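Local coordinates for pirin-like protein YHAK (Escherichia coli, PDB 2VEC), which is a cytoplasmic, monomeric bicupin of the pirin family that lacks quercetin 2,3-dioxygenase activity and carries a redox-sensitive cysteine, at residues V85-Y98 / Q107-Q119. Sequence-based numbering, arbitrary orientation.
Sequences VDILNVILDGEAEY and QASAGEALLLSTQ
Tyr98 and Leu114 meet inside a cupin barrel, and their contact illustrates how the two facing sheets share one interior. From CB, with CG anti to the carbonyl carbon (chi1 -64°), the Tyr98 ring reaches across to the strand 112-116. Leu114 CD2 stands over one face of the Tyr98 ring, nearest its CD2 and CG, a CH-pi contact 3.6 Å from the ring centroid and offset toward the rim. Tyr98 CE2 touches the same methyl and nears Ala108 CB at 4.3 Å, CD1 approaches Leu116 CD1 obliquely, and the OH at the tip is hydrogen-bonded to Glu126. Ile91 closes the turn end of this interior, its CG1 against Ala108 CB (3.7 Å).

Two antiparallel ladders carry these side chains. In one, Ile87 and Asn89 form hydrogen-bonded pairs with Leu116 and Leu114; in the other, Ala96 pairs with Ala108. The register slips by one residue between them, where a type II turn runs from Ser109 to Glu112 and Glu112 OE1 accepts the Ser109 N-H, with 2.7 Å from Ser109 N to Glu112 OE1. At the far end, Thr118 OG1 donates to Val85 O (2.6 Å), while Thr118 N reaches Asp86 OD1 from above the carboxylate plane at 3.1 Å; Arg179 forms a salt bridge to that same oxygen.

A classic beta bulge at Leu92 and Asp93, opposite Thr136, precedes the passage into the second sheet. Strand 85-93 runs between 135-143 and 112-116, with 153-157 beyond the latter, whereas 95-100 lies between 124-128 and 105-109 in the facing sheet.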
ATOM      1  N   VAL A  85       7.804   9.219   8.853  1.00 32.07           N
ATOM      2  CA  VAL A  85       6.832   8.498   8.046  1.00 29.84           C
ATOM      3  C   VAL A  85       6.524   7.177   8.743  1.00 29.98           C
ATOM      4  O   VAL A  85       7.371   6.647   9.467  1.00 33.25           O
ATOM      5  CB  VAL A  85       7.351   8.166   6.618  1.00 29.12           C
ATOM      6  CG1 VAL A  85       7.464   9.449   5.759  1.00 27.25           C
ATOM      7  CG2 VAL A  85       8.702   7.375   6.666  1.00 30.68           C
ATOM      8  N   ASP A  86       5.317   6.679   8.533  1.00 27.20           N
ATOM      9  CA  ASP A  86       4.961   5.330   8.940  1.00 26.82           C
ATOM     10  C   ASP A  86       5.010   4.454   7.731  1.00 26.80           C
ATOM     11  O   ASP A  86       4.803   4.920   6.604  1.00 25.51           O
ATOM     12  CB  ASP A  86       3.564   5.311   9.529  1.00 25.24           C
ATOM     13  CG  ASP A  86       3.513   6.051  10.874  1.00 27.16           C
ATOM     14  OD1 ASP A  86       4.571   6.149  11.551  1.00 28.91           O
ATOM     15  OD2 ASP A  86       2.428   6.522  11.243  1.00 26.53           O
ATOM     16  N   ILE A  87       5.265   3.172   7.976  1.00 25.23           N
ATOM     17  CA  ILE A  87       5.570   2.235   6.884  1.00 26.66           C
ATOM     18  C   ILE A  87       4.498   1.175   6.866  1.00 26.30           C
ATOM     19  O   ILE A  87       4.247   0.535   7.883  1.00 27.14           O
ATOM     20  CB  ILE A  87       6.951   1.547   7.145  1.00 28.49           C
ATOM     21  CG1 ILE A  87       8.091   2.572   7.332  1.00 31.69           C
ATOM     22  CG2 ILE A  87       7.292   0.510   6.073  1.00 31.51           C
ATOM     23  CD1 ILE A  87       8.245   3.560   6.220  1.00 31.62           C
ATOM     24  N   LEU A  88       3.873   0.957   5.720  1.00 25.39           N
ATOM     25  CA  LEU A  88       2.913  -0.131   5.616  1.00 26.35           C
ATOM     26  C   LEU A  88       3.378  -1.094   4.556  1.00 26.15           C
ATOM     27  O   LEU A  88       3.553  -0.693   3.396  1.00 26.32           O
ATOM     28  CB  LEU A  88       1.540   0.443   5.264  1.00 25.76           C
ATOM     29  CG  LEU A  88       0.287  -0.427   5.485  1.00 30.20           C
ATOM     30  CD1 LEU A  88      -0.945   0.459   5.689  1.00 28.62           C
ATOM     31  CD2 LEU A  88       0.090  -1.387   4.291  1.00 31.13           C
ATOM     32  N   ASN A  89       3.582  -2.358   4.948  1.00 26.38           N
ATOM     33  CA  ASN A  89       4.059  -3.397   4.065  1.00 28.04           C
ATOM     34  C   ASN A  89       2.937  -4.378   3.753  1.00 29.27           C
ATOM     35  O   ASN A  89       2.180  -4.798   4.654  1.00 29.43           O
ATOM     36  CB  ASN A  89       5.246  -4.181   4.708  1.00 30.46           C
ATOM     37  CG  ASN A  89       6.495  -3.295   4.909  1.00 34.16           C
ATOM     38  OD1 ASN A  89       6.730  -2.361   4.146  1.00 36.13           O
ATOM     39  ND2 ASN A  89       7.222  -3.520   5.978  1.00 36.23           N
ATOM     40  N   VAL A  90       2.835  -4.754   2.493  1.00 27.04           N
ATOM     41  CA  VAL A  90       1.896  -5.747   2.079  1.00 27.12           C
ATOM     42  C   VAL A  90       2.783  -6.837   1.508  1.00 29.15           C
ATOM     43  O   VAL A  90       3.474  -6.631   0.504  1.00 29.43           O
ATOM     44  CB  VAL A  90       0.947  -5.189   1.002  1.00 25.80           C
ATOM     45  CG1 VAL A  90      -0.010  -6.293   0.459  1.00 29.10           C
ATOM     46  CG2 VAL A  90       0.183  -3.966   1.559  1.00 28.68           C
ATOM     47  N   ILE A  91       2.837  -7.950   2.215  1.00 29.26           N
ATOM     48  CA  ILE A  91       3.619  -9.098   1.743  1.00 30.68           C
ATOM     49  C   ILE A  91       2.879  -9.808   0.624  1.00 30.10           C
ATOM     50  O   ILE A  91       1.790 -10.332   0.821  1.00 32.48           O
ATOM     51  CB  ILE A  91       3.922 -10.110   2.838  1.00 32.74           C
ATOM     52  CG1 ILE A  91       4.414  -9.412   4.123  1.00 34.18           C
ATOM     53  CG2 ILE A  91       4.994 -11.109   2.328  1.00 32.28           C
ATOM     54  CD1 ILE A  91       5.655  -8.543   3.931  1.00 37.22           C
ATOM     55  N   LEU A  92       3.514  -9.846  -0.538  1.00 29.46           N
ATOM     56  CA  LEU A  92       2.979 -10.488  -1.733  1.00 30.09           C
ATOM     57  C   LEU A  92       3.457 -11.917  -1.917  1.00 33.28           C
ATOM     58  O   LEU A  92       2.722 -12.733  -2.471  1.00 33.45           O
ATOM     59  CB  LEU A  92       3.356  -9.662  -2.978  1.00 29.39           C
ATOM     60  CG  LEU A  92       2.797  -8.232  -2.876  1.00 27.95           C
ATOM     61  CD1 LEU A  92       3.360  -7.385  -4.039  1.00 32.37           C
ATOM     62  CD2 LEU A  92       1.254  -8.229  -2.903  1.00 26.89           C
ATOM     63  N   ASP A  93       4.687 -12.223  -1.507  1.00 34.47           N
ATOM     64  CA  ASP A  93       5.202 -13.588  -1.681  1.00 38.99           C
ATOM     65  C   ASP A  93       6.269 -13.754  -0.658  1.00 40.15           C
ATOM     66  O   ASP A  93       7.027 -12.825  -0.407  1.00 39.91           O
ATOM     67  CB  ASP A  93       5.759 -13.847  -3.125  1.00 38.85           C
ATOM     68  CG  ASP A  93       6.215 -15.300  -3.368  1.00 48.00           C
ATOM     69  OD1 ASP A  93       5.483 -16.291  -3.060  1.00 43.45           O
ATOM     70  OD2 ASP A  93       7.310 -15.443  -3.985  1.00 47.09           O
ATOM     71  N   GLY A  94       6.295 -14.935  -0.044  1.00 42.41           N
ATOM     72  CA  GLY A  94       7.306 -15.271   0.946  1.00 45.77           C
ATOM     73  C   GLY A  94       6.993 -14.821   2.365  1.00 45.38           C
ATOM     74  O   GLY A  94       5.837 -14.680   2.742  1.00 45.00           O
ATOM     75  N   GLU A  95       8.044 -14.584   3.139  1.00 46.77           N
ATOM     76  CA  GLU A  95       7.928 -14.294   4.560  1.00 47.79           C
ATOM     77  C   GLU A  95       9.138 -13.495   4.985  1.00 47.49           C
ATOM     78  O   GLU A  95      10.251 -13.695   4.489  1.00 48.58           O
ATOM     79  CB  GLU A  95       7.832 -15.598   5.408  1.00 50.20           C
ATOM     80  CG  GLU A  95       8.686 -16.733   4.916  1.00 54.58           C
ATOM     81  CD  GLU A  95       8.767 -17.905   5.874  1.00 58.39           C
ATOM     82  OE1 GLU A  95       8.152 -17.857   6.969  1.00 62.65           O
ATOM     83  OE2 GLU A  95       9.470 -18.880   5.519  1.00 65.02           O
ATOM     84  N   ALA A  96       8.923 -12.607   5.943  1.00 46.56           N
ATOM     85  CA  ALA A  96       9.952 -11.685   6.356  1.00 47.15           C
ATOM     86  C   ALA A  96       9.844 -11.415   7.841  1.00 47.92           C
ATOM     87  O   ALA A  96       8.759 -11.515   8.417  1.00 46.85           O
ATOM     88  CB  ALA A  96       9.799 -10.385   5.583  1.00 44.91           C
ATOM     89  N   GLU A  97      10.971 -11.064   8.454  1.00 49.92           N
ATOM     90  CA  GLU A  97      10.972 -10.585   9.838  1.00 50.66           C
ATOM     91  C   GLU A  97      11.408  -9.112   9.892  1.00 48.36           C
ATOM     92  O   GLU A  97      12.310  -8.697   9.161  1.00 48.11           O
ATOM     93  CB  GLU A  97      11.844 -11.487  10.731  1.00 53.81           C
ATOM     94  CG  GLU A  97      11.996 -10.959  12.132  1.00 57.50           C
ATOM     95  CD  GLU A  97      12.289 -12.008  13.167  1.00 65.08           C
ATOM     96  OE1 GLU A  97      13.104 -12.925  12.911  1.00 68.64           O
ATOM     97  OE2 GLU A  97      11.711 -11.891  14.271  1.00 68.69           O
ATOM     98  N   TYR A  98      10.746  -8.333  10.752  1.00 47.74           N
ATOM     99  CA  TYR A  98      10.982  -6.889  10.882  1.00 46.82           C
ATOM    100  C   TYR A  98      11.437  -6.607  12.291  1.00 49.27           C
ATOM    101  O   TYR A  98      10.727  -6.937  13.230  1.00 50.91           O
ATOM    102  CB  TYR A  98       9.693  -6.103  10.569  1.00 44.22           C
ATOM    103  CG  TYR A  98       9.314  -6.316   9.141  1.00 42.47           C
ATOM    104  CD1 TYR A  98       9.789  -5.466   8.158  1.00 39.26           C
ATOM    105  CD2 TYR A  98       8.565  -7.427   8.764  1.00 41.86           C
ATOM    106  CE1 TYR A  98       9.496  -5.702   6.821  1.00 39.86           C
ATOM    107  CE2 TYR A  98       8.249  -7.657   7.439  1.00 41.75           C
ATOM    108  CZ  TYR A  98       8.735  -6.803   6.472  1.00 38.86           C
ATOM    109  OH  TYR A  98       8.450  -7.028   5.153  1.00 41.19           O
ATOM    110  N   GLN A 107       6.933 -10.950  12.489  1.00 47.64           N
ATOM    111  CA  GLN A 107       7.091 -11.678  11.228  1.00 48.41           C
ATOM    112  C   GLN A 107       5.831 -11.498  10.394  1.00 46.10           C
ATOM    113  O   GLN A 107       4.722 -11.487  10.935  1.00 46.23           O
ATOM    114  CB  GLN A 107       7.247 -13.180  11.481  1.00 50.76           C
ATOM    115  CG  GLN A 107       8.383 -13.592  12.376  1.00 55.05           C
ATOM    116  CD  GLN A 107       8.326 -15.107  12.667  1.00 58.27           C
ATOM    117  OE1 GLN A 107       7.859 -15.887  11.829  1.00 60.69           O
ATOM    118  NE2 GLN A 107       8.773 -15.513  13.849  1.00 64.22           N
ATOM    119  N   ALA A 108       5.987 -11.403   9.077  1.00 44.68           N
ATOM    120  CA  ALA A 108       4.827 -11.299   8.183  1.00 43.19           C
ATOM    121  C   ALA A 108       4.991 -12.194   6.964  1.00 43.04           C
ATOM    122  O   ALA A 108       6.011 -12.124   6.320  1.00 44.06           O
ATOM    123  CB  ALA A 108       4.625  -9.866   7.745  1.00 39.46           C
ATOM    124  N   SER A 109       3.994 -13.026   6.670  1.00 44.37           N
ATOM    125  CA  SER A 109       3.979 -13.859   5.446  1.00 44.25           C
ATOM    126  C   SER A 109       3.055 -13.309   4.357  1.00 41.30           C
ATOM    127  O   SER A 109       2.303 -12.359   4.568  1.00 38.87           O
ATOM    128  CB  SER A 109       3.544 -15.285   5.755  1.00 46.80           C
ATOM    129  OG  SER A 109       4.223 -15.822   6.874  1.00 53.45           O
ATOM    130  N   ALA A 110       3.113 -13.929   3.184  1.00 40.57           N
ATOM    131  CA  ALA A 110       2.255 -13.551   2.057  1.00 38.19           C
ATOM    132  C   ALA A 110       0.812 -13.519   2.536  1.00 36.95           C
ATOM    133  O   ALA A 110       0.377 -14.430   3.278  1.00 37.63           O
ATOM    134  CB  ALA A 110       2.410 -14.579   0.941  1.00 39.61           C
ATOM    135  N   GLY A 111       0.079 -12.493   2.127  1.00 33.64           N
ATOM    136  CA  GLY A 111      -1.312 -12.385   2.505  1.00 33.14           C
ATOM    137  C   GLY A 111      -1.576 -11.500   3.719  1.00 31.21           C
ATOM    138  O   GLY A 111      -2.738 -11.320   4.103  1.00 30.22           O
ATOM    139  N   GLU A 112      -0.504 -10.976   4.328  1.00 28.66           N
ATOM    140  CA  GLU A 112      -0.605 -10.094   5.470  1.00 28.75           C
ATOM    141  C   GLU A 112      -0.144  -8.701   5.113  1.00 27.45           C
ATOM    142  O   GLU A 112       0.743  -8.544   4.265  1.00 27.64           O
ATOM    143  CB  GLU A 112       0.260 -10.584   6.622  1.00 29.25           C
ATOM    144  CG  GLU A 112      -0.237 -11.904   7.267  1.00 32.51           C
ATOM    145  CD  GLU A 112       0.667 -12.323   8.424  1.00 37.03           C
ATOM    146  OE1 GLU A 112       1.764 -12.895   8.162  1.00 43.46           O
ATOM    147  OE2 GLU A 112       0.308 -12.050   9.579  1.00 37.29           O
ATOM    148  N   ALA A 113      -0.744  -7.722   5.788  1.00 26.87           N
ATOM    149  CA  ALA A 113      -0.300  -6.337   5.751  1.00 26.78           C
ATOM    150  C   ALA A 113       0.200  -5.948   7.154  1.00 28.34           C
ATOM    151  O   ALA A 113      -0.377  -6.354   8.188  1.00 30.18           O
ATOM    152  CB  ALA A 113      -1.470  -5.411   5.292  1.00 24.86           C
ATOM    153  N   LEU A 114       1.271  -5.173   7.188  1.00 27.36           N
ATOM    154  CA  LEU A 114       1.940  -4.816   8.434  1.00 29.00           C
ATOM    155  C   LEU A 114       2.064  -3.295   8.467  1.00 28.66           C
ATOM    156  O   LEU A 114       2.545  -2.717   7.485  1.00 28.24           O
ATOM    157  CB  LEU A 114       3.338  -5.455   8.420  1.00 30.46           C
ATOM    158  CG  LEU A 114       4.453  -4.970   9.365  1.00 32.31           C
ATOM    159  CD1 LEU A 114       4.107  -5.276  10.840  1.00 35.73           C
ATOM    160  CD2 LEU A 114       5.730  -5.671   9.024  1.00 34.48           C
ATOM    161  N   LEU A 115       1.705  -2.671   9.584  1.00 27.66           N
ATOM    162  CA  LEU A 115       1.966  -1.252   9.771  1.00 26.74           C
ATOM    163  C   LEU A 115       3.007  -1.029  10.884  1.00 27.27           C
ATOM    164  O   LEU A 115       2.849  -1.496  12.010  1.00 28.47           O
ATOM    165  CB  LEU A 115       0.668  -0.485  10.090  1.00 27.30           C
ATOM    166  CG  LEU A 115       0.854   1.019  10.326  1.00 26.65           C
ATOM    167  CD1 LEU A 115       1.144   1.774   9.010  1.00 22.88           C
ATOM    168  CD2 LEU A 115      -0.357   1.655  11.013  1.00 27.25           C
ATOM    169  N   LEU A 116       4.087  -0.328  10.561  1.00 26.72           N
ATOM    170  CA  LEU A 116       5.060   0.092  11.583  1.00 27.82           C
ATOM    171  C   LEU A 116       4.907   1.580  11.780  1.00 27.55           C
ATOM    172  O   LEU A 116       5.116   2.341  10.834  1.00 26.43           O
ATOM    173  CB  LEU A 116       6.486  -0.248  11.105  1.00 28.54           C
ATOM    174  CG  LEU A 116       6.713  -1.721  10.758  1.00 29.33           C
ATOM    175  CD1 LEU A 116       8.088  -1.901  10.107  1.00 34.34           C
ATOM    176  CD2 LEU A 116       6.618  -2.543  12.052  1.00 27.85           C
ATOM    177  N   SER A 117       4.534   1.982  12.994  1.00 29.32           N
ATOM    178  CA  SER A 117       4.351   3.409  13.331  1.00 30.46           C
ATOM    179  C   SER A 117       5.676   3.775  13.924  1.00 32.71           C
ATOM    180  O   SER A 117       5.962   3.405  15.065  1.00 35.68           O
ATOM    181  CB  SER A 117       3.205   3.596  14.318  1.00 30.09           C
ATOM    182  OG  SER A 117       1.992   3.279  13.636  1.00 29.82           O
ATOM    183  N   THR A 118       6.533   4.387  13.107  1.00 32.86           N
ATOM    184  CA  THR A 118       7.957   4.450  13.442  1.00 35.74           C
ATOM    185  C   THR A 118       8.234   5.582  14.419  1.00 38.57           C
ATOM    186  O   THR A 118       7.423   6.518  14.561  1.00 37.60           O
ATOM    187  CB  THR A 118       8.860   4.597  12.197  1.00 36.39           C
ATOM    188  OG1 THR A 118       8.641   5.876  11.608  1.00 34.43           O
ATOM    189  CG2 THR A 118       8.557   3.505  11.157  1.00 33.77           C
ATOM    190  N   GLN A 119       9.384   5.492  15.072  1.00 41.86           N
ATOM    191  CA  GLN A 119       9.749   6.423  16.126  1.00 45.47           C
ATOM    192  C   GLN A 119      11.084   7.061  15.792  1.00 47.51           C
ATOM    193  O   GLN A 119      11.983   6.388  15.312  1.00 47.21           O
ATOM    194  CB  GLN A 119       9.892   5.710  17.475  1.00 47.39           C
ATOM    195  CG  GLN A 119       8.802   4.733  17.873  1.00 48.58           C
ATOM    196  CD  GLN A 119       9.175   3.979  19.172  1.00 51.76           C
ATOM    197  OE1 GLN A 119       9.679   2.843  19.139  1.00 55.86           O
ATOM    198  NE2 GLN A 119       8.968   4.638  20.325  1.00 55.82           N
TER